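Local coordinates for viral structural protein 4 (Bombyx mori cytoplasmic polyhedrosis virus, PDB 6TZ0) that binds GTP beside the RNA-dependent RNA polymerase of the transcribing virus and, through a P-loop, probably acts as a nucleoside triphosphatase, at residues V351-K355 with G489-D495; M449-N453 with D532-L537; V331-F335 with D502-L506; V344-V350 with R483-V487. All blocks are in the same frame, centred on the assembly; numbering follows the deposited sequence.

Interaction 1 (V351-K355 with G489-D495)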
loop_
_atom_site.group_PDB
_atom_site.type_symbol
_atom_site.label_atom_id
_atom_site.label_comp_id
_atom_site.label_asym_id
_atom_site.label_seq_id
_atom_site.Cartn_x
_atom_site.Cartn_y
_atom_site.Cartn_z
ATOM N N VAL B 351 9.677 8.797 -27.449
ATOM C CA VAL B 351 10.418 7.757 -28.150
ATOM C C VAL B 351 11.897 7.947 -27.852
ATOM O O VAL B 351 12.490 8.953 -28.255
ATOM C CB VAL B 351 10.163 7.793 -29.660
ATOM C CG1 VAL B 351 11.004 6.748 -30.353
ATOM C CG2 VAL B 351 8.703 7.575 -29.950
ATOM N N TYR B 352 12.495 6.987 -27.158
ATOM C CA TYR B 352 13.927 6.994 -26.908
ATOM C C TYR B 352 14.650 6.147 -27.942
ATOM O O TYR B 352 14.142 5.122 -28.398
ATOM C CB TYR B 352 14.262 6.462 -25.520
ATOM C CG TYR B 352 13.782 7.329 -24.398
ATOM C CD1 TYR B 352 14.396 8.532 -24.129
ATOM C CD2 TYR B 352 12.750 6.917 -23.573
ATOM C CE1 TYR B 352 13.972 9.326 -23.104
ATOM C CE2 TYR B 352 12.328 7.698 -22.532
ATOM C CZ TYR B 352 12.945 8.906 -22.306
ATOM O OH TYR B 352 12.537 9.703 -21.272
ATOM N N ALA B 353 15.853 6.582 -28.295
ATOM C CA ALA B 353 16.671 5.865 -29.259
ATOM C C ALA B 353 18.124 6.230 -29.027
ATOM O O ALA B 353 18.433 7.269 -28.441
ATOM C CB ALA B 353 16.265 6.190 -30.695
ATOM N N GLU B 354 19.013 5.360 -29.494
ATOM C CA GLU B 354 20.427 5.683 -29.453
ATOM C C GLU B 354 20.758 6.741 -30.492
ATOM O O GLU B 354 20.140 6.826 -31.554
ATOM C CB GLU B 354 21.290 4.443 -29.681
ATOM C CG GLU B 354 21.324 3.471 -28.518
ATOM C CD GLU B 354 22.264 2.308 -28.762
ATOM O OE1 GLU B 354 22.804 2.203 -29.879
ATOM O OE2 GLU B 354 22.468 1.496 -27.839
ATOM N N LYS B 355 21.743 7.557 -30.160
ATOM C CA LYS B 355 22.179 8.662 -30.998
ATOM C C LYS B 355 22.908 8.094 -32.205
ATOM O O LYS B 355 24.065 7.683 -32.110
ATOM C CB LYS B 355 23.067 9.586 -30.178
ATOM C CG LYS B 355 23.454 10.855 -30.859
ATOM C CD LYS B 355 24.187 11.755 -29.909
ATOM C CE LYS B 355 24.638 12.992 -30.623
ATOM N NZ LYS B 355 23.467 13.756 -31.119
ATOM N N GLY B 489 13.871 11.629 -27.197
ATOM C CA GLY B 489 14.761 11.832 -26.076
ATOM C C GLY B 489 16.035 11.030 -26.243
ATOM O O GLY B 489 16.125 10.150 -27.096
ATOM N N HIS B 490 17.028 11.355 -25.420
ATOM C CA HIS B 490 18.292 10.638 -25.474
ATOM C C HIS B 490 18.513 9.651 -24.342
ATOM O O HIS B 490 19.255 8.690 -24.538
ATOM C CB HIS B 490 19.482 11.599 -25.491
ATOM C CG HIS B 490 19.678 12.311 -26.790
ATOM N ND1 HIS B 490 19.407 13.650 -26.956
ATOM C CD2 HIS B 490 20.081 11.856 -27.998
ATOM C CE1 HIS B 490 19.687 14.001 -28.199
ATOM N NE2 HIS B 490 20.080 12.927 -28.855
ATOM N N PHE B 491 17.903 9.848 -23.176
ATOM C CA PHE B 491 18.197 8.985 -22.040
ATOM C C PHE B 491 17.060 9.027 -21.035
ATOM O O PHE B 491 16.262 9.964 -21.012
ATOM C CB PHE B 491 19.533 9.354 -21.386
ATOM C CG PHE B 491 19.663 10.799 -20.987
ATOM C CD1 PHE B 491 20.181 11.727 -21.874
ATOM C CD2 PHE B 491 19.325 11.218 -19.715
ATOM C CE1 PHE B 491 20.318 13.044 -21.517
ATOM C CE2 PHE B 491 19.466 12.537 -19.352
ATOM C CZ PHE B 491 19.963 13.449 -20.257
ATOM N N ASN B 492 17.012 7.996 -20.189
ATOM C CA ASN B 492 15.854 7.748 -19.338
ATOM C C ASN B 492 15.700 8.736 -18.194
ATOM O O ASN B 492 14.654 8.725 -17.542
ATOM C CB ASN B 492 15.901 6.344 -18.740
ATOM C CG ASN B 492 15.739 5.266 -19.772
ATOM O OD1 ASN B 492 16.601 4.413 -19.927
ATOM N ND2 ASN B 492 14.631 5.303 -20.494
ATOM N N ALA B 493 16.696 9.573 -17.912
ATOM C CA ALA B 493 16.525 10.553 -16.848
ATOM C C ALA B 493 15.634 11.708 -17.272
ATOM O O ALA B 493 15.214 12.494 -16.421
ATOM C CB ALA B 493 17.877 11.088 -16.389
ATOM N N GLN B 494 15.332 11.823 -18.558
ATOM C CA GLN B 494 14.381 12.798 -19.057
ATOM C C GLN B 494 12.935 12.372 -18.858
ATOM O O GLN B 494 12.037 13.122 -19.237
ATOM C CB GLN B 494 14.660 13.055 -20.532
ATOM C CG GLN B 494 15.989 13.721 -20.755
ATOM C CD GLN B 494 16.336 13.857 -22.205
ATOM O OE1 GLN B 494 15.623 13.370 -23.072
ATOM N NE2 GLN B 494 17.441 14.526 -22.483
ATOM N N ASP B 495 12.689 11.206 -18.259
ATOM C CA ASP B 495 11.329 10.793 -17.931
ATOM C C ASP B 495 10.693 11.703 -16.894
ATOM O O ASP B 495 9.469 11.858 -16.874
ATOM C CB ASP B 495 11.333 9.357 -17.418
ATOM C CG ASP B 495 11.637 8.360 -18.497
ATOM O OD1 ASP B 495 11.294 8.633 -19.663
ATOM O OD2 ASP B 495 12.214 7.302 -18.183
#

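Interaction 2 (M449-N453 with D532-L537)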
loop_
_atom_site.group_PDB
_atom_site.type_symbol
_atom_site.label_atom_id
_atom_site.label_comp_id
_atom_site.label_asym_id
_atom_site.label_seq_id
_atom_site.Cartn_x
_atom_site.Cartn_y
_atom_site.Cartn_z
ATOM N N MET B 449 32.972 11.022 -19.061
ATOM C CA MET B 449 31.519 10.946 -19.089
ATOM C C MET B 449 30.897 11.355 -17.764
ATOM O O MET B 449 29.745 11.792 -17.751
ATOM C CB MET B 449 31.066 9.537 -19.446
ATOM C CG MET B 449 31.499 9.102 -20.812
ATOM S SD MET B 449 31.035 7.412 -21.169
ATOM C CE MET B 449 32.053 7.133 -22.600
ATOM N N ASP B 450 31.628 11.232 -16.655
ATOM C CA ASP B 450 31.125 11.762 -15.391
ATOM C C ASP B 450 31.061 13.286 -15.414
ATOM O O ASP B 450 30.116 13.883 -14.886
ATOM C CB ASP B 450 31.989 11.276 -14.234
ATOM C CG ASP B 450 31.825 9.799 -13.975
ATOM O OD1 ASP B 450 30.754 9.258 -14.315
ATOM O OD2 ASP B 450 32.751 9.182 -13.411
ATOM N N GLU B 451 32.037 13.930 -16.052
ATOM C CA GLU B 451 31.994 15.378 -16.222
ATOM C C GLU B 451 30.877 15.794 -17.174
ATOM O O GLU B 451 30.224 16.829 -16.967
ATOM C CB GLU B 451 33.352 15.857 -16.720
ATOM C CG GLU B 451 34.447 15.701 -15.681
ATOM C CD GLU B 451 35.830 15.968 -16.234
ATOM O OE1 GLU B 451 35.972 16.066 -17.467
ATOM O OE2 GLU B 451 36.781 16.083 -15.433
ATOM N N MET B 452 30.625 14.983 -18.199
ATOM C CA MET B 452 29.475 15.234 -19.061
ATOM C C MET B 452 28.153 15.046 -18.316
ATOM O O MET B 452 27.193 15.776 -18.572
ATOM C CB MET B 452 29.536 14.329 -20.286
ATOM C CG MET B 452 28.543 14.696 -21.358
ATOM S SD MET B 452 28.916 16.295 -22.090
ATOM C CE MET B 452 27.301 16.791 -22.674
ATOM N N ASN B 453 28.084 14.104 -17.373
ATOM C CA ASN B 453 26.881 13.989 -16.549
ATOM C C ASN B 453 26.732 15.176 -15.608
ATOM O O ASN B 453 25.605 15.576 -15.296
ATOM C CB ASN B 453 26.889 12.690 -15.746
ATOM C CG ASN B 453 26.680 11.477 -16.607
ATOM O OD1 ASN B 453 25.975 11.534 -17.603
ATOM N ND2 ASN B 453 27.251 10.358 -16.201
ATOM N N ASP B 532 28.205 7.640 -26.719
ATOM C CA ASP B 532 28.609 6.743 -25.640
ATOM C C ASP B 532 28.104 7.221 -24.281
ATOM O O ASP B 532 27.720 6.402 -23.438
ATOM C CB ASP B 532 30.122 6.583 -25.638
ATOM C CG ASP B 532 30.613 5.696 -26.753
ATOM O OD1 ASP B 532 29.876 4.779 -27.156
ATOM O OD2 ASP B 532 31.745 5.912 -27.219
ATOM N N THR B 533 28.050 8.541 -24.070
ATOM C CA THR B 533 27.477 9.088 -22.839
ATOM C C THR B 533 25.990 8.763 -22.722
ATOM O O THR B 533 25.515 8.304 -21.669
ATOM C CB THR B 533 27.690 10.599 -22.805
ATOM O OG1 THR B 533 29.082 10.888 -22.914
ATOM C CG2 THR B 533 27.162 11.193 -21.512
ATOM N N TYR B 534 25.239 8.979 -23.805
ATOM C CA TYR B 534 23.808 8.709 -23.785
ATOM C C TYR B 534 23.522 7.221 -23.677
ATOM O O TYR B 534 22.535 6.839 -23.044
ATOM C CB TYR B 534 23.151 9.280 -25.036
ATOM C CG TYR B 534 23.149 10.783 -25.118
ATOM C CD1 TYR B 534 23.265 11.566 -23.981
ATOM C CD2 TYR B 534 23.065 11.419 -26.346
ATOM C CE1 TYR B 534 23.272 12.936 -24.067
ATOM C CE2 TYR B 534 23.079 12.783 -26.441
ATOM C CZ TYR B 534 23.182 13.538 -25.301
ATOM O OH TYR B 534 23.190 14.905 -25.397
ATOM N N TYR B 535 24.372 6.377 -24.273
ATOM C CA TYR B 535 24.259 4.936 -24.082
ATOM C C TYR B 535 24.480 4.555 -22.628
ATOM O O TYR B 535 23.771 3.699 -22.089
ATOM C CB TYR B 535 25.261 4.205 -24.975
ATOM C CG TYR B 535 25.295 2.719 -24.724
ATOM C CD1 TYR B 535 24.269 1.903 -25.165
ATOM C CD2 TYR B 535 26.350 2.134 -24.034
ATOM C CE1 TYR B 535 24.288 0.551 -24.929
ATOM C CE2 TYR B 535 26.374 0.786 -23.790
ATOM C CZ TYR B 535 25.340 -0.002 -24.239
ATOM O OH TYR B 535 25.361 -1.355 -24.005
ATOM N N ARG B 536 25.452 5.192 -21.973
ATOM C CA ARG B 536 25.688 4.952 -20.556
ATOM C C ARG B 536 24.531 5.450 -19.694
ATOM O O ARG B 536 24.363 4.983 -18.566
ATOM C CB ARG B 536 27.024 5.599 -20.162
ATOM C CG ARG B 536 27.526 5.369 -18.739
ATOM C CD ARG B 536 28.958 5.841 -18.593
ATOM N NE ARG B 536 29.469 5.707 -17.236
ATOM C CZ ARG B 536 29.494 6.694 -16.352
ATOM N NH1 ARG B 536 29.054 7.892 -16.690
ATOM N NH2 ARG B 536 29.969 6.489 -15.135
ATOM N N LEU B 537 23.700 6.351 -20.205
ATOM C CA LEU B 537 22.526 6.772 -19.457
ATOM C C LEU B 537 21.213 6.152 -19.932
ATOM O O LEU B 537 20.173 6.436 -19.336
ATOM C CB LEU B 537 22.404 8.288 -19.495
ATOM C CG LEU B 537 23.456 9.094 -18.765
ATOM C CD1 LEU B 537 23.221 10.532 -19.084
ATOM C CD2 LEU B 537 23.344 8.830 -17.279
#

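Interaction 3 (V331-F335 with D502-L506)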
loop_
_atom_site.group_PDB
_atom_site.type_symbol
_atom_site.label_atom_id
_atom_site.label_comp_id
_atom_site.label_asym_id
_atom_site.label_seq_id
_atom_site.Cartn_x
_atom_site.Cartn_y
_atom_site.Cartn_z
ATOM N N VAL B 331 1.555 -1.109 -26.063
ATOM C CA VAL B 331 1.885 0.256 -25.657
ATOM C C VAL B 331 1.559 1.246 -26.777
ATOM O O VAL B 331 1.060 2.356 -26.528
ATOM C CB VAL B 331 3.361 0.321 -25.220
ATOM C CG1 VAL B 331 3.761 1.727 -24.853
ATOM C CG2 VAL B 331 3.588 -0.596 -24.040
ATOM N N LEU B 332 1.760 0.836 -28.031
ATOM C CA LEU B 332 1.420 1.709 -29.150
ATOM C C LEU B 332 -0.089 1.888 -29.299
ATOM O O LEU B 332 -0.557 2.984 -29.625
ATOM C CB LEU B 332 2.025 1.155 -30.431
ATOM C CG LEU B 332 3.544 1.216 -30.534
ATOM C CD1 LEU B 332 3.987 0.414 -31.721
ATOM C CD2 LEU B 332 4.013 2.648 -30.639
ATOM N N SER B 333 -0.875 0.844 -29.036
ATOM C CA SER B 333 -2.323 0.997 -29.085
ATOM C C SER B 333 -2.846 1.774 -27.886
ATOM O O SER B 333 -3.903 2.402 -27.977
ATOM C CB SER B 333 -2.995 -0.368 -29.159
ATOM O OG SER B 333 -2.837 -1.062 -27.943
ATOM N N LYS B 334 -2.129 1.738 -26.762
ATOM C CA LYS B 334 -2.438 2.625 -25.645
ATOM C C LYS B 334 -2.266 4.085 -26.052
ATOM O O LYS B 334 -3.114 4.938 -25.746
ATOM C CB LYS B 334 -1.537 2.269 -24.464
ATOM C CG LYS B 334 -1.871 2.919 -23.150
ATOM C CD LYS B 334 -0.941 2.398 -22.078
ATOM C CE LYS B 334 -1.266 2.990 -20.731
ATOM N NZ LYS B 334 -0.310 2.519 -19.695
ATOM N N PHE B 335 -1.197 4.375 -26.797
ATOM C CA PHE B 335 -1.020 5.721 -27.340
ATOM C C PHE B 335 -2.102 6.084 -28.352
ATOM O O PHE B 335 -2.569 7.224 -28.375
ATOM C CB PHE B 335 0.356 5.870 -27.979
ATOM C CG PHE B 335 0.536 7.164 -28.717
ATOM C CD1 PHE B 335 0.532 8.367 -28.039
ATOM C CD2 PHE B 335 0.736 7.175 -30.087
ATOM C CE1 PHE B 335 0.699 9.553 -28.717
ATOM C CE2 PHE B 335 0.911 8.358 -30.763
ATOM C CZ PHE B 335 0.899 9.543 -30.075
ATOM N N ASP B 502 1.848 8.496 -20.704
ATOM C CA ASP B 502 1.661 7.169 -20.162
ATOM C C ASP B 502 2.287 6.129 -21.069
ATOM O O ASP B 502 2.254 4.940 -20.746
ATOM C CB ASP B 502 0.167 6.873 -19.990
ATOM C CG ASP B 502 -0.111 5.871 -18.909
ATOM O OD1 ASP B 502 0.850 5.379 -18.290
ATOM O OD2 ASP B 502 -1.303 5.605 -18.660
ATOM N N THR B 503 2.835 6.543 -22.207
ATOM C CA THR B 503 3.384 5.643 -23.211
ATOM C C THR B 503 4.762 6.140 -23.614
ATOM O O THR B 503 4.877 7.124 -24.350
ATOM C CB THR B 503 2.474 5.563 -24.434
ATOM O OG1 THR B 503 2.215 6.885 -24.912
ATOM C CG2 THR B 503 1.165 4.877 -24.112
ATOM N N THR B 504 5.800 5.463 -23.144
ATOM C CA THR B 504 7.158 5.708 -23.604
ATOM C C THR B 504 7.781 4.400 -24.065
ATOM O O THR B 504 7.733 3.391 -23.356
ATOM C CB THR B 504 8.004 6.402 -22.520
ATOM O OG1 THR B 504 9.389 6.381 -22.884
ATOM C CG2 THR B 504 7.802 5.810 -21.162
ATOM N N VAL B 505 8.318 4.417 -25.281
ATOM C CA VAL B 505 8.897 3.246 -25.915
ATOM C C VAL B 505 10.362 3.527 -26.196
ATOM O O VAL B 505 10.832 4.657 -26.100
ATOM C CB VAL B 505 8.167 2.859 -27.213
ATOM C CG1 VAL B 505 6.736 2.513 -26.925
ATOM C CG2 VAL B 505 8.249 3.985 -28.217
ATOM N N LEU B 506 11.081 2.474 -26.564
ATOM C CA LEU B 506 12.460 2.591 -27.003
ATOM C C LEU B 506 12.559 2.035 -28.413
ATOM O O LEU B 506 12.050 0.947 -28.692
ATOM C CB LEU B 506 13.406 1.863 -26.047
ATOM C CG LEU B 506 14.901 2.183 -26.102
ATOM C CD1 LEU B 506 15.465 2.082 -24.713
ATOM C CD2 LEU B 506 15.652 1.242 -27.000
#

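Interaction 4 (V344-V350 with R483-V487)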
loop_
_atom_site.group_PDB
_atom_site.type_symbol
_atom_site.label_atom_id
_atom_site.label_comp_id
_atom_site.label_asym_id
_atom_site.label_seq_id
_atom_site.Cartn_x
_atom_site.Cartn_y
_atom_site.Cartn_z
ATOM N N VAL B 344 -9.095 13.095 -23.209
ATOM C CA VAL B 344 -7.693 13.435 -23.027
ATOM C C VAL B 344 -7.427 14.749 -23.740
ATOM O O VAL B 344 -7.726 14.887 -24.932
ATOM C CB VAL B 344 -6.785 12.316 -23.564
ATOM C CG1 VAL B 344 -5.350 12.746 -23.563
ATOM C CG2 VAL B 344 -6.952 11.068 -22.725
ATOM N N ILE B 345 -6.879 15.724 -23.017
ATOM C CA ILE B 345 -6.618 17.022 -23.629
ATOM C C ILE B 345 -5.353 16.981 -24.475
ATOM O O ILE B 345 -5.364 17.390 -25.638
ATOM C CB ILE B 345 -6.564 18.129 -22.561
ATOM C CG1 ILE B 345 -7.942 18.306 -21.929
ATOM C CG2 ILE B 345 -6.102 19.438 -23.169
ATOM C CD1 ILE B 345 -7.972 19.223 -20.747
ATOM N N ASN B 346 -4.249 16.479 -23.925
ATOM C CA ASN B 346 -2.992 16.376 -24.659
ATOM C C ASN B 346 -2.480 14.945 -24.625
ATOM O O ASN B 346 -2.446 14.322 -23.561
ATOM C CB ASN B 346 -1.926 17.307 -24.082
ATOM C CG ASN B 346 -2.318 18.755 -24.154
ATOM O OD1 ASN B 346 -2.416 19.429 -23.134
ATOM N ND2 ASN B 346 -2.558 19.243 -25.361
ATOM N N ALA B 347 -2.065 14.435 -25.784
ATOM C CA ALA B 347 -1.515 13.092 -25.914
ATOM C C ALA B 347 -0.106 13.184 -26.475
ATOM O O ALA B 347 0.124 13.873 -27.470
ATOM C CB ALA B 347 -2.387 12.219 -26.815
ATOM N N THR B 348 0.834 12.492 -25.840
ATOM C CA THR B 348 2.240 12.605 -26.203
ATOM C C THR B 348 2.880 11.226 -26.177
ATOM O O THR B 348 2.635 10.446 -25.255
ATOM C CB THR B 348 2.966 13.559 -25.243
ATOM O OG1 THR B 348 2.271 14.808 -25.189
ATOM C CG2 THR B 348 4.387 13.819 -25.700
ATOM N N LEU B 349 3.675 10.917 -27.199
ATOM C CA LEU B 349 4.470 9.698 -27.250
ATOM C C LEU B 349 5.938 10.070 -27.125
ATOM O O LEU B 349 6.459 10.821 -27.952
ATOM C CB LEU B 349 4.239 8.933 -28.551
ATOM C CG LEU B 349 4.963 7.594 -28.663
ATOM C CD1 LEU B 349 4.390 6.621 -27.664
ATOM C CD2 LEU B 349 4.895 7.040 -30.065
ATOM N N VAL B 350 6.602 9.539 -26.105
ATOM C CA VAL B 350 8.036 9.734 -25.929
ATOM C C VAL B 350 8.755 8.536 -26.525
ATOM O O VAL B 350 8.478 7.389 -26.158
ATOM C CB VAL B 350 8.404 9.923 -24.451
ATOM C CG1 VAL B 350 9.905 10.068 -24.303
ATOM C CG2 VAL B 350 7.713 11.136 -23.904
ATOM N N ARG B 483 -2.224 19.205 -30.625
ATOM C CA ARG B 483 -2.752 18.382 -29.542
ATOM C C ARG B 483 -1.913 17.127 -29.332
ATOM O O ARG B 483 -1.602 16.759 -28.193
ATOM C CB ARG B 483 -4.202 18.013 -29.839
ATOM C CG ARG B 483 -4.788 17.092 -28.820
ATOM C CD ARG B 483 -6.192 16.683 -29.137
ATOM N NE ARG B 483 -6.660 15.724 -28.149
ATOM C CZ ARG B 483 -6.506 14.412 -28.266
ATOM N NH1 ARG B 483 -5.912 13.910 -29.335
ATOM N NH2 ARG B 483 -6.958 13.603 -27.324
ATOM N N THR B 484 -1.543 16.453 -30.415
ATOM C CA THR B 484 -0.767 15.225 -30.341
ATOM C C THR B 484 0.681 15.532 -30.695
ATOM O O THR B 484 0.969 15.972 -31.810
ATOM C CB THR B 484 -1.338 14.161 -31.275
ATOM O OG1 THR B 484 -1.266 14.626 -32.622
ATOM C CG2 THR B 484 -2.790 13.890 -30.939
ATOM N N LEU B 485 1.583 15.302 -29.746
ATOM C CA LEU B 485 3.010 15.506 -29.937
ATOM C C LEU B 485 3.756 14.182 -29.946
ATOM O O LEU B 485 3.347 13.208 -29.310
ATOM C CB LEU B 485 3.610 16.383 -28.839
ATOM C CG LEU B 485 3.306 17.871 -28.787
ATOM C CD1 LEU B 485 3.890 18.457 -27.520
ATOM C CD2 LEU B 485 3.883 18.566 -30.002
ATOM N N ILE B 486 4.866 14.165 -30.675
ATOM C CA ILE B 486 5.820 13.067 -30.656
ATOM C C ILE B 486 7.169 13.675 -30.319
ATOM O O ILE B 486 7.725 14.443 -31.113
ATOM C CB ILE B 486 5.871 12.312 -31.987
ATOM C CG1 ILE B 486 4.547 11.599 -32.235
ATOM C CG2 ILE B 486 7.005 11.312 -31.983
ATOM C CD1 ILE B 486 4.422 11.063 -33.616
ATOM N N VAL B 487 7.690 13.349 -29.143
ATOM C CA VAL B 487 8.903 13.957 -28.617
ATOM C C VAL B 487 9.974 12.882 -28.519
ATOM O O VAL B 487 9.705 11.776 -28.039
ATOM C CB VAL B 487 8.643 14.610 -27.247
ATOM C CG1 VAL B 487 9.902 15.232 -26.697
ATOM C CG2 VAL B 487 7.541 15.643 -27.358
#

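Interaction 1 (V351-K355 with G489-D495)
The phenol ring of Y352 carries the amide of N492 over one face, ND2 lying 3.8 Å above the ring plane and offset toward the rim, with the two planes 68° apart. At the ring's edge the backbone of G489 approaches, its C 3.7 Å from CD1 of Y352, and the carboxylate of D495 lies beyond the hydroxyl; the modelled spacing there is too short to trust. With CG beside the backbone N (chi1 -67°), the ring swings over the loop that follows G489. Because G489 has no side chain, the aromatic edge can lie directly against its main chain. Y352 and G489 form a parallel bridge, and G489 N donates to V351 O at 3.2 Å. Here two central strands of a parallel sheet of order 2-3-1-4-5, as in nucleoside monophosphate kinases, end and give way to loops; the first of these is the P-loop, whose K355, G356 and G358 to S361 are among the residues seen to bind GTP. Of these residues, K355 lies near the imidazole of H490, NZ to NE2 4.2 Å. H490 stacks on Y534, while its backbone N makes a weak 3.4 Å bond to OE1 of Q494.

Interaction 2 (M449-N453 with D532-L537)
Helices 442-457 and 524-537 pass each other steeply, the axes of their short segments 10.3 Å apart at a crossing angle of -75°, and the backbones come nearest at M449 and T533. Helix 524-537, a strand-to-strand connection of the P-loop-type domain that closely follows the GTP-binding residues R520 to R522, packs on a helix of the insertion between strands 378-381 and 484-489. M449, long and flexible, is the main apolar bridge: its CG-to-CE run is extended (chi2 177°), which carries SD to 3.7 Å from CD of R536 and CE to 3.6 Å from CB of D532. T533 fits the close approach because it is small: its methyl CG2 rests on CG of M452 at 3.8 Å, while its OG1 turns back to the carbonyl of F529 in its own helix. R536, extended from CG to NE, crosses the gap at about a right angle to D450. The salt bridge uses NH2 of R536 and the syn side of OD1 of D450, 3.0 Å apart, and a weaker bond runs from NH1 to the same oxygen, so one oxygen holds both prongs. T367 of the polymerase chain packs on R536, N453 and L537. The amide of N453 lies edge to edge with the guanidinium, nearly coplanar (15°), ND2 beside NH1 without a hydrogen bond, and OD1 3.3 Å from CD1 of L537.

Interaction 3 (V331-F335 with D502-L506)
Helix 326-340 lies against the start of strand 504-507, F335 and T503 being the closest backbone neighbours with 6.0 Å between their CA atoms. No hydrogen bond joins the two segments; the contact is the packing of a helix on one face of the parallel sheet of the P-loop-type domain, and it brings together the helix that precedes the strand leading to the P-loop and the strand neighbouring it in the sheet. One helical face, V331, K334 and F335, three and four residues apart, meets T503 and V505, both of which point toward the helix. T503 is the centre of it. Its OG1 takes the crowded position between backbone N and carbonyl carbon (chi1 53°), which turns CG2 onto the helix: the methyl lies 3.5 Å from O of V331, 3.6 Å from N of F335 and 3.7 Å from CG of K334. A beta-branched residue suits the spot, offering a methyl to the helix surface in a compact form. Further along, V331 and V505 touch through their CG1 methyls at 3.7 Å, sliding past each other in opposite directions. K334 is fully extended, and its aliphatic part lies on T503 before the ammonium group reaches D502 at about a right angle, NZ to OD1 3.4 Å, a salt bridge. The same NZ makes a weak hydrogen bond to the carbonyl of A472 of the polymerase chain. The F335 ring leads away toward L349, while its CB stays 3.7 Å from OG1 of T503.

Interaction 4 (V344-V350 with R483-V487)
R483 holds chi1 to chi3 close to 180° (176°, -178° and 176°), and only then turns its guanidinium, which carries the group back along the loop before the neighbouring strand of a parallel, P-loop-type sheet to the carbonyl of V344. There NH2 gives a 2.8 Å bond to O of V344; that oxygen lies in the guanidinium plane, whereas NH2 stands above the carbonyl plane of V344. A long side chain with several N-H groups can serve more than one carbonyl, and NH1 takes that of V339. Beyond it, strands 347-353 and 484-489 run parallel as central neighbours, in register A347 to T484 through V350 to V487. A347 and L349 carry the exchange: A347 O accepts from L485 N at 3.1 Å, L349 N gives to L485 O, and L349 O accepts from V487 N, while A347 N to R483 O is a weak bond. A347, L349, T484 and I486 share one face, where the branched L349 and I486 pack under helices: F335 and A338 of helix 326-340 meet L349 and A347, and helix 359-374 covers I486. On the face of T348 and V487, CG2 of T348 lies 4.0 Å from CG2 of V487.

Interactions 1, 3 and 4 belong to one parallel sheet, with strand 347-353 at the middle: interaction 4 zips it to strand 484-489, interaction 1 takes over where that pair ends at the P-loop, and interaction 3 sets helix 326-340 on strand 504-507, the neighbour of 347-353 on the side away from 484-489. Main-chain bonds join them, V351 N to V487 O and V505 N to V350 O. Their chemistry shifts from backbone ladder in 4, to aromatic and polar loop packing in 1, to apolar packing with one ion pair in 3. Interaction 2, helix on helix, is buried, with D450, D532 and R536 partly exposed; it stands off the sheet but touches interaction 1 through F491 against L537.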